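Subtilase cytotoxin subunit A (Escherichia coli, PDB 4BWG) cleaves the host endoplasmic reticulum chaperone BiP as the subtilisin-like serine protease subunit of the AB5 subtilase cytotoxin, which triggers ER stress and eventual cell death. Local coordinates at residues A[25-30]-A[102-107]; A[31-36]-A[322-327]; A[44-49]-A[108-113]. One frame throughout, in Å; residues are numbered along the deposited sequence.

Interaction 1 (A[25-30]-A[102-107]); sequences WYFDAI and GIYGVY
Phe27 and Tyr104 meet in a small, largely buried contact between the short N-terminal helix 26-30 of the subtilisin-like domain and the loop that leads from helix 84-98 to strand 111-116. It combines apolar packing with one water bridge. No direct hydrogen bond joins 25-30 to 102-107. Phe27 makes most of the contact with the tip of its ring. Its CZ lies 3.6 Å from CB of Tyr104, and the two side chains cross at about a right angle. The closest side-chain contact uses CB of Tyr104; the phenol ring extends beyond it, farther from Phe27. Phe27 CZ is also 3.4 Å from Tyr104 O, an oblique approach. Gly105 O is different: it sits at the ring edge, near the plane, 3.6 Å from CZ of Phe27.

Tyr26 supplies the polar part. Its CG stands between the backbone N and the carbonyl carbon (chi1 47°), and the hydroxyl points to the loop. Tyr26 OH donates to water 1 at 3.0 Å, and that water donates to Tyr104 O at 2.6 Å. The water lies in plane at the edges of both the Tyr26 and Phe27 rings. It spans the gap between the Tyr26 hydroxyl and the Tyr104 carbonyl, which are too far apart for a direct bond.

Helix 271-286 adjoins both sides of this contact: Ile277 touches Tyr26, and Val281 touches Val106. Pro252 of strand 249-252 and Ile256 of strand 256-259 also pack on Tyr26. Backbone bonds tie Gly105 to Ser99, just past helix 84-98, and Val106 to Leu96 in its last turn.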
loop_
_atom_site.group_PDB
_atom_site.type_symbol
_atom_site.label_atom_id
_atom_site.label_comp_id
_atom_site.label_asym_id
_atom_site.label_seq_id
_atom_site.Cartn_x
_atom_site.Cartn_y
_atom_site.Cartn_z
ATOM N N TRP A 25 26.569 -10.357 0.261
ATOM C CA TRP A 25 26.414 -11.002 -1.049
ATOM C C TRP A 25 24.950 -11.253 -1.432
ATOM O O TRP A 25 24.592 -11.059 -2.590
ATOM C CB TRP A 25 27.218 -12.316 -1.126
ATOM C CG TRP A 25 26.700 -13.438 -0.269
ATOM C CD1 TRP A 25 27.070 -13.736 1.008
ATOM C CD2 TRP A 25 25.697 -14.406 -0.636
ATOM N NE1 TRP A 25 26.353 -14.823 1.468
ATOM C CE2 TRP A 25 25.512 -15.260 0.476
ATOM C CE3 TRP A 25 24.895 -14.597 -1.782
ATOM C CZ2 TRP A 25 24.579 -16.301 0.470
ATOM C CZ3 TRP A 25 23.956 -15.613 -1.777
ATOM C CH2 TRP A 25 23.826 -16.470 -0.674
ATOM N N TYR A 26 24.108 -11.652 -0.467
ATOM C CA TYR A 26 22.728 -12.034 -0.722
ATOM C C TYR A 26 21.836 -10.887 -1.158
ATOM O O TYR A 26 20.786 -11.166 -1.735
ATOM C CB TYR A 26 22.110 -12.782 0.468
ATOM C CG TYR A 26 22.325 -12.152 1.825
ATOM C CD1 TYR A 26 23.421 -12.500 2.607
ATOM C CD2 TYR A 26 21.384 -11.273 2.368
ATOM C CE1 TYR A 26 23.573 -12.004 3.904
ATOM C CE2 TYR A 26 21.539 -10.747 3.652
ATOM C CZ TYR A 26 22.637 -11.113 4.419
ATOM O OH TYR A 26 22.824 -10.578 5.679
ATOM N N PHE A 27 22.262 -9.617 -0.972
ATOM C CA PHE A 27 21.502 -8.447 -1.409
ATOM C C PHE A 27 21.393 -8.415 -2.933
ATOM O O PHE A 27 20.299 -8.212 -3.439
ATOM C CB PHE A 27 22.138 -7.176 -0.856
ATOM C CG PHE A 27 21.675 -6.774 0.532
ATOM C CD1 PHE A 27 21.349 -7.734 1.484
ATOM C CD2 PHE A 27 21.570 -5.433 0.885
ATOM C CE1 PHE A 27 20.916 -7.363 2.760
ATOM C CE2 PHE A 27 21.134 -5.059 2.162
ATOM C CZ PHE A 27 20.801 -6.030 3.087
ATOM N N ASP A 28 22.485 -8.732 -3.671
ATOM C CA ASP A 28 22.412 -8.765 -5.129
ATOM C C ASP A 28 21.714 -10.029 -5.624
ATOM O O ASP A 28 20.925 -9.952 -6.568
ATOM C CB ASP A 28 23.801 -8.641 -5.756
ATOM C CG ASP A 28 24.380 -7.237 -5.793
ATOM O OD1 ASP A 28 23.642 -6.268 -5.461
ATOM O OD2 ASP A 28 25.560 -7.095 -6.192
ATOM N N ALA A 29 21.991 -11.177 -4.986
ATOM C CA ALA A 29 21.425 -12.487 -5.329
ATOM C C ALA A 29 19.877 -12.511 -5.306
ATOM O O ALA A 29 19.271 -13.174 -6.160
ATOM C CB ALA A 29 21.970 -13.544 -4.387
ATOM N N ILE A 30 19.251 -11.775 -4.349
ATOM C CA ILE A 30 17.791 -11.715 -4.202
ATOM C C ILE A 30 17.237 -10.380 -4.736
ATOM O O ILE A 30 16.018 -10.212 -4.813
ATOM C CB ILE A 30 17.335 -12.004 -2.749
ATOM C CG1 ILE A 30 17.718 -10.870 -1.765
ATOM C CG2 ILE A 30 17.814 -13.396 -2.295
ATOM C CD1 ILE A 30 17.171 -10.973 -0.398
ATOM N N GLY A 102 26.348 -1.610 10.753
ATOM C CA GLY A 102 27.177 -2.781 11.005
ATOM C C GLY A 102 26.676 -3.844 10.049
ATOM O O GLY A 102 26.976 -3.798 8.848
ATOM N N ILE A 103 25.797 -4.731 10.544
ATOM C CA ILE A 103 25.150 -5.717 9.692
ATOM C C ILE A 103 24.051 -4.981 8.880
ATOM O O ILE A 103 23.434 -4.032 9.359
ATOM C CB ILE A 103 24.626 -6.940 10.523
ATOM C CG1 ILE A 103 25.634 -8.085 10.490
ATOM C CG2 ILE A 103 23.333 -7.514 9.984
ATOM C CD1 ILE A 103 26.795 -7.907 11.160
ATOM N N TYR A 104 23.853 -5.413 7.640
ATOM C CA TYR A 104 22.835 -4.880 6.764
ATOM C C TYR A 104 21.550 -5.699 6.884
ATOM O O TYR A 104 21.463 -6.805 6.332
ATOM C CB TYR A 104 23.335 -4.874 5.322
ATOM C CG TYR A 104 24.465 -3.912 5.038
ATOM C CD1 TYR A 104 25.759 -4.180 5.471
ATOM C CD2 TYR A 104 24.253 -2.762 4.286
ATOM C CE1 TYR A 104 26.808 -3.309 5.195
ATOM C CE2 TYR A 104 25.304 -1.904 3.964
ATOM C CZ TYR A 104 26.576 -2.174 4.434
ATOM O OH TYR A 104 27.606 -1.307 4.187
ATOM N N GLY A 105 20.578 -5.164 7.640
ATOM C CA GLY A 105 19.254 -5.755 7.788
ATOM C C GLY A 105 18.502 -5.669 6.472
ATOM O O GLY A 105 18.739 -4.739 5.696
ATOM N N VAL A 106 17.651 -6.660 6.163
ATOM C CA VAL A 106 16.900 -6.696 4.894
ATOM C C VAL A 106 15.948 -5.502 4.831
ATOM O O VAL A 106 15.835 -4.838 3.795
ATOM C CB VAL A 106 16.155 -8.046 4.729
ATOM C CG1 VAL A 106 15.100 -7.955 3.632
ATOM C CG2 VAL A 106 17.137 -9.191 4.454
ATOM N N TYR A 107 15.291 -5.222 5.975
ATOM C CA TYR A 107 14.356 -4.120 6.130
ATOM C C TYR A 107 14.727 -3.289 7.366
ATOM O O TYR A 107 14.117 -3.446 8.417
ATOM C CB TYR A 107 12.925 -4.637 6.222
ATOM C CG TYR A 107 11.951 -3.502 6.032
ATOM C CD1 TYR A 107 12.108 -2.587 4.987
ATOM C CD2 TYR A 107 10.895 -3.312 6.912
ATOM C CE1 TYR A 107 11.250 -1.515 4.834
ATOM C CE2 TYR A 107 10.002 -2.269 6.744
ATOM C CZ TYR A 107 10.184 -1.372 5.700
ATOM O OH TYR A 107 9.326 -0.321 5.539
HETATM O O HOH W 1 20.316 -9.104 6.182
#

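Interaction 2 (A[31-36]-A[322-327]); sequences GLTETT and NAEKAI
Gly31 and Glu324 bring the two backbones closest, with their CA atoms 4.8 Å apart, where a turn between two short helices passes the first turn of helix 323-333. Gly31 O lies 3.2 Å from Glu324 CB. Leu32 turns its CD2 methyl to the helix and touches Ala323 CB at 3.7 Å. The same methyl reaches CD1 of Ile327 at 4.2 Å, and these two side chains cross at about a right angle.

The turn opens with a Schellman motif. Gly31, with a phi of 71°, is its C-prime residue and ends helix 26-30, with Leu32 N bonded to Phe27 O and Gly31 N to Asp28 O. Leu32 then centres an inverse gamma turn, and Thr33 takes the N-cap position of helix 34-37. On the other side Asn322 N-caps helix 323-333, near the start of the A2 domain. Its OD1 accepts from Lys325 N at 3.2 Å, and the donor stands well above the carbonyl plane. Asn322 ND2 is bonded to Asp306.

Glu324 runs along the two threonines. With CG anti to the backbone N (chi1 -174°) and the chain extended beyond it, Glu324 reaches along the turn and crosses Thr36 and Thr33 at about right angles. Its CG passes 3.3 Å from Thr36 OG1. That hydroxyl is hydrogen-bonded to Thr33 OG1 at 2.7 Å, which links the cap residue to the helix it starts. The other branch of Thr36 is apolar, with CG2 lying 3.8 Å from Ile327 CB. Val281 and Met285 of helix 271-286 pack on Ile327 as well.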
loop_
_atom_site.group_PDB
_atom_site.type_symbol
_atom_site.label_atom_id
_atom_site.label_comp_id
_atom_site.label_asym_id
_atom_site.label_seq_id
_atom_site.Cartn_x
_atom_site.Cartn_y
_atom_site.Cartn_z
ATOM N N GLY A 31 18.137 -9.476 -5.135
ATOM C CA GLY A 31 17.797 -8.180 -5.703
ATOM C C GLY A 31 17.214 -7.160 -4.738
ATOM O O GLY A 31 16.134 -6.637 -4.988
ATOM N N LEU A 32 17.918 -6.853 -3.639
ATOM C CA LEU A 32 17.494 -5.830 -2.693
ATOM C C LEU A 32 18.092 -4.524 -3.149
ATOM O O LEU A 32 18.894 -3.918 -2.446
ATOM C CB LEU A 32 17.949 -6.155 -1.262
ATOM C CG LEU A 32 17.182 -7.161 -0.405
ATOM C CD1 LEU A 32 17.762 -7.170 0.966
ATOM C CD2 LEU A 32 15.698 -6.817 -0.291
ATOM N N THR A 33 17.730 -4.102 -4.355
ATOM C CA THR A 33 18.240 -2.906 -5.017
ATOM C C THR A 33 17.682 -1.655 -4.358
ATOM O O THR A 33 16.676 -1.730 -3.634
ATOM C CB THR A 33 17.866 -2.959 -6.499
ATOM O OG1 THR A 33 16.474 -2.682 -6.654
ATOM C CG2 THR A 33 18.174 -4.286 -7.137
ATOM N N GLU A 34 18.319 -0.499 -4.645
ATOM C CA GLU A 34 17.932 0.831 -4.180
ATOM C C GLU A 34 16.509 1.146 -4.615
ATOM O O GLU A 34 15.723 1.611 -3.785
ATOM C CB GLU A 34 18.904 1.907 -4.723
ATOM N N THR A 35 16.164 0.840 -5.894
ATOM C CA THR A 35 14.845 1.113 -6.477
ATOM C C THR A 35 13.760 0.251 -5.801
ATOM O O THR A 35 12.747 0.812 -5.381
ATOM C CB THR A 35 14.833 1.016 -8.026
ATOM O OG1 THR A 35 15.353 -0.238 -8.476
ATOM C CG2 THR A 35 15.631 2.130 -8.684
ATOM N N THR A 36 13.985 -1.058 -5.636
ATOM C CA THR A 36 13.042 -1.965 -4.960
ATOM C C THR A 36 12.690 -1.469 -3.559
ATOM O O THR A 36 11.516 -1.385 -3.197
ATOM C CB THR A 36 13.674 -3.369 -4.875
ATOM O OG1 THR A 36 14.011 -3.789 -6.192
ATOM C CG2 THR A 36 12.764 -4.398 -4.244
ATOM N N ASN A 322 12.969 -14.282 -4.623
ATOM C CA ASN A 322 13.226 -13.120 -5.465
ATOM C C ASN A 322 12.660 -11.953 -4.708
ATOM O O ASN A 322 11.443 -11.819 -4.693
ATOM C CB ASN A 322 12.605 -13.251 -6.853
ATOM C CG ASN A 322 13.255 -12.366 -7.905
ATOM O OD1 ASN A 322 13.693 -11.231 -7.640
ATOM N ND2 ASN A 322 13.321 -12.861 -9.138
ATOM N N ALA A 323 13.503 -11.204 -3.955
ATOM C CA ALA A 323 13.044 -10.061 -3.164
ATOM C C ALA A 323 12.620 -8.911 -4.081
ATOM O O ALA A 323 11.607 -8.272 -3.824
ATOM C CB ALA A 323 14.121 -9.604 -2.208
ATOM N N GLU A 324 13.345 -8.694 -5.181
ATOM C CA GLU A 324 13.005 -7.659 -6.142
ATOM C C GLU A 324 11.608 -7.905 -6.703
ATOM O O GLU A 324 10.812 -6.988 -6.677
ATOM C CB GLU A 324 14.047 -7.587 -7.278
ATOM C CG GLU A 324 13.832 -6.422 -8.239
ATOM C CD GLU A 324 15.026 -6.005 -9.082
ATOM O OE1 GLU A 324 15.857 -6.879 -9.434
ATOM O OE2 GLU A 324 15.111 -4.801 -9.420
ATOM N N LYS A 325 11.290 -9.129 -7.163
ATOM C CA LYS A 325 9.981 -9.451 -7.730
ATOM C C LYS A 325 8.896 -9.441 -6.655
ATOM O O LYS A 325 7.866 -8.826 -6.891
ATOM C CB LYS A 325 9.982 -10.784 -8.499
ATOM C CG LYS A 325 9.169 -10.736 -9.791
ATOM C CD LYS A 325 8.991 -12.112 -10.436
ATOM C CE LYS A 325 9.988 -12.498 -11.518
ATOM N NZ LYS A 325 9.482 -12.142 -12.870
ATOM N N ALA A 326 9.131 -10.035 -5.471
ATOM C CA ALA A 326 8.162 -10.074 -4.346
ATOM C C ALA A 326 7.750 -8.672 -3.855
ATOM O O ALA A 326 6.552 -8.375 -3.792
ATOM C CB ALA A 326 8.729 -10.885 -3.181
ATOM N N ILE A 327 8.735 -7.817 -3.514
ATOM C CA ILE A 327 8.494 -6.468 -3.014
ATOM C C ILE A 327 7.944 -5.577 -4.115
ATOM O O ILE A 327 7.006 -4.835 -3.842
ATOM C CB ILE A 327 9.762 -5.845 -2.352
ATOM C CG1 ILE A 327 10.161 -6.625 -1.084
ATOM C CG2 ILE A 327 9.583 -4.301 -2.064
ATOM C CD1 ILE A 327 11.574 -6.673 -0.831
#

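Interaction 3 (A[44-49]-A[108-113]); sequences TPVVVS and PHALIS
Val47 holds CG1 anti to its own nitrogen (chi1 -180°), which carries that methyl to 3.6 Å from Ser113 CB, while CG2, beside the nitrogen, lies 4.0 Å from Leu111 CB. One valine thus spans two residues of the neighbouring strand on the face it shares with Leu111, Ser49 and Ser113. On the other face Ile112 CD1 approaches Val48 CB at 4.2 Å. Ala94, Ile97 and Ala98 of helix 84-98 press on Ile112 from there, and Ile97 also touches Val48.

Strands 47-52 and 111-116 are parallel neighbours in the seven-stranded sheet of the subtilisin-like fold. The short axes of 47-49 and 111-113 diverge by 32°. Val48 is gripped by both its polar backbone atoms. Its N donates to Leu111 O at 3.0 Å, and its O accepts from Ser113 N at 2.8 Å, nearly straight at 178°. Leu111 N donates to Val46 O at 2.9 Å, in the carbonyl plane. Just upstream of the paired residues, water 2 bridges Val46 N and His109 O.

Ser49 and Ser113 lie side by side in the pairing, their OG atoms 4.1 Å apart. Both hydroxyls hydrogen-bond to Glu144 OE2 on strand 143-149. Two buried hydroxyls held by one carboxylate oxygen imply a polar tie across three strands, one that probably helps to stabilise negative charge on Glu144.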
loop_
_atom_site.group_PDB
_atom_site.type_symbol
_atom_site.label_atom_id
_atom_site.label_comp_id
_atom_site.label_asym_id
_atom_site.label_seq_id
_atom_site.Cartn_x
_atom_site.Cartn_y
_atom_site.Cartn_z
ATOM N N THR A 44 4.476 3.166 7.751
ATOM C CA THR A 44 3.863 1.978 8.301
ATOM C C THR A 44 4.657 1.388 9.463
ATOM O O THR A 44 5.744 0.850 9.230
ATOM C CB THR A 44 3.657 0.911 7.213
ATOM O OG1 THR A 44 3.030 1.501 6.095
ATOM C CG2 THR A 44 2.768 -0.217 7.680
ATOM N N PRO A 45 4.072 1.330 10.691
ATOM C CA PRO A 45 4.744 0.611 11.788
ATOM C C PRO A 45 4.837 -0.886 11.475
ATOM O O PRO A 45 3.833 -1.581 11.341
ATOM C CB PRO A 45 3.826 0.891 12.994
ATOM C CG PRO A 45 2.988 2.020 12.600
ATOM C CD PRO A 45 2.780 1.887 11.145
ATOM N N VAL A 46 6.046 -1.368 11.268
ATOM C CA VAL A 46 6.296 -2.788 10.919
ATOM C C VAL A 46 7.133 -3.388 12.009
ATOM O O VAL A 46 8.214 -2.871 12.271
ATOM C CB VAL A 46 6.971 -2.950 9.535
ATOM C CG1 VAL A 46 7.363 -4.407 9.280
ATOM C CG2 VAL A 46 6.074 -2.404 8.407
ATOM N N VAL A 47 6.622 -4.437 12.675
ATOM C CA VAL A 47 7.318 -5.102 13.772
ATOM C C VAL A 47 7.382 -6.579 13.498
ATOM O O VAL A 47 6.340 -7.235 13.316
ATOM C CB VAL A 47 6.669 -4.810 15.149
ATOM C CG1 VAL A 47 7.416 -5.513 16.275
ATOM C CG2 VAL A 47 6.588 -3.306 15.415
ATOM N N VAL A 48 8.601 -7.119 13.432
ATOM C CA VAL A 48 8.726 -8.557 13.220
ATOM C C VAL A 48 8.877 -9.218 14.584
ATOM O O VAL A 48 9.578 -8.717 15.471
ATOM C CB VAL A 48 9.841 -8.948 12.222
ATOM C CG1 VAL A 48 9.983 -10.474 12.082
ATOM C CG2 VAL A 48 9.571 -8.305 10.864
ATOM N N SER A 49 8.146 -10.327 14.757
ATOM C CA SER A 49 8.184 -11.168 15.957
ATOM C C SER A 49 9.346 -12.136 15.833
ATOM O O SER A 49 9.394 -12.958 14.902
ATOM C CB SER A 49 6.870 -11.903 16.129
ATOM O OG SER A 49 6.430 -11.654 17.444
ATOM N N PRO A 108 15.747 -2.426 7.300
ATOM C CA PRO A 108 16.166 -1.704 8.507
ATOM C C PRO A 108 15.092 -0.829 9.190
ATOM O O PRO A 108 15.271 -0.502 10.368
ATOM C CB PRO A 108 17.334 -0.835 8.003
ATOM C CG PRO A 108 17.853 -1.549 6.854
ATOM C CD PRO A 108 16.647 -2.110 6.171
ATOM N N HIS A 109 13.985 -0.472 8.491
ATOM C CA HIS A 109 12.933 0.357 9.097
ATOM C C HIS A 109 12.063 -0.414 10.047
ATOM O O HIS A 109 11.385 0.208 10.854
ATOM C CB HIS A 109 12.057 1.069 8.056
ATOM C CG HIS A 109 11.841 2.494 8.445
ATOM N ND1 HIS A 109 10.656 2.912 9.065
ATOM C CD2 HIS A 109 12.732 3.522 8.471
ATOM C CE1 HIS A 109 10.846 4.189 9.385
ATOM N NE2 HIS A 109 12.082 4.601 9.067
ATOM N N ALA A 110 12.101 -1.752 9.988
ATOM C CA ALA A 110 11.330 -2.620 10.856
ATOM C C ALA A 110 11.828 -2.555 12.287
ATOM O O ALA A 110 13.036 -2.375 12.533
ATOM C CB ALA A 110 11.402 -4.061 10.361
ATOM N N LEU A 111 10.894 -2.727 13.240
ATOM C CA LEU A 111 11.241 -2.857 14.644
ATOM C C LEU A 111 11.131 -4.325 14.968
ATOM O O LEU A 111 10.677 -5.100 14.129
ATOM C CB LEU A 111 10.409 -1.982 15.577
ATOM C CG LEU A 111 10.456 -0.443 15.399
ATOM C CD1 LEU A 111 9.526 0.189 16.352
ATOM C CD2 LEU A 111 11.883 0.157 15.618
ATOM N N ILE A 112 11.637 -4.740 16.128
ATOM C CA ILE A 112 11.676 -6.149 16.500
ATOM C C ILE A 112 10.974 -6.316 17.815
ATOM O O ILE A 112 11.197 -5.530 18.754
ATOM C CB ILE A 112 13.175 -6.655 16.552
ATOM C CG1 ILE A 112 13.890 -6.621 15.156
ATOM C CG2 ILE A 112 13.361 -8.005 17.293
ATOM C CD1 ILE A 112 13.353 -7.501 14.005
ATOM N N SER A 113 10.112 -7.345 17.878
ATOM C CA SER A 113 9.455 -7.768 19.117
ATOM C C SER A 113 10.108 -9.088 19.515
ATOM O O SER A 113 9.917 -10.091 18.824
ATOM C CB SER A 113 7.950 -7.904 18.928
ATOM O OG SER A 113 7.386 -8.612 20.012
HETATM O O HOH W 2 8.330 0.220 11.654
#

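Interactions 1 and 2 are continuous, with centres 11 Å apart. The helix in 25-30 ends at the turn of interaction 2, and Ile30 O lies 3.1 Å from Glu324 N, a probable hydrogen bond between the N-terminal helix and a residue near the start of the A2 domain. Interaction 1 also meets interaction 3, because the loop 102-107 runs straight into 108-113, and Tyr107 CE2 lies 4.2 Å from Val46 CB. Interactions 2 and 3 do not touch; their nearest atoms are about 7 Å apart. Interaction 3 lies nearest the inferred charge relay: the Ile112 side chain is about 9 Å from that of Asp52 and about 12 Å from that of His89.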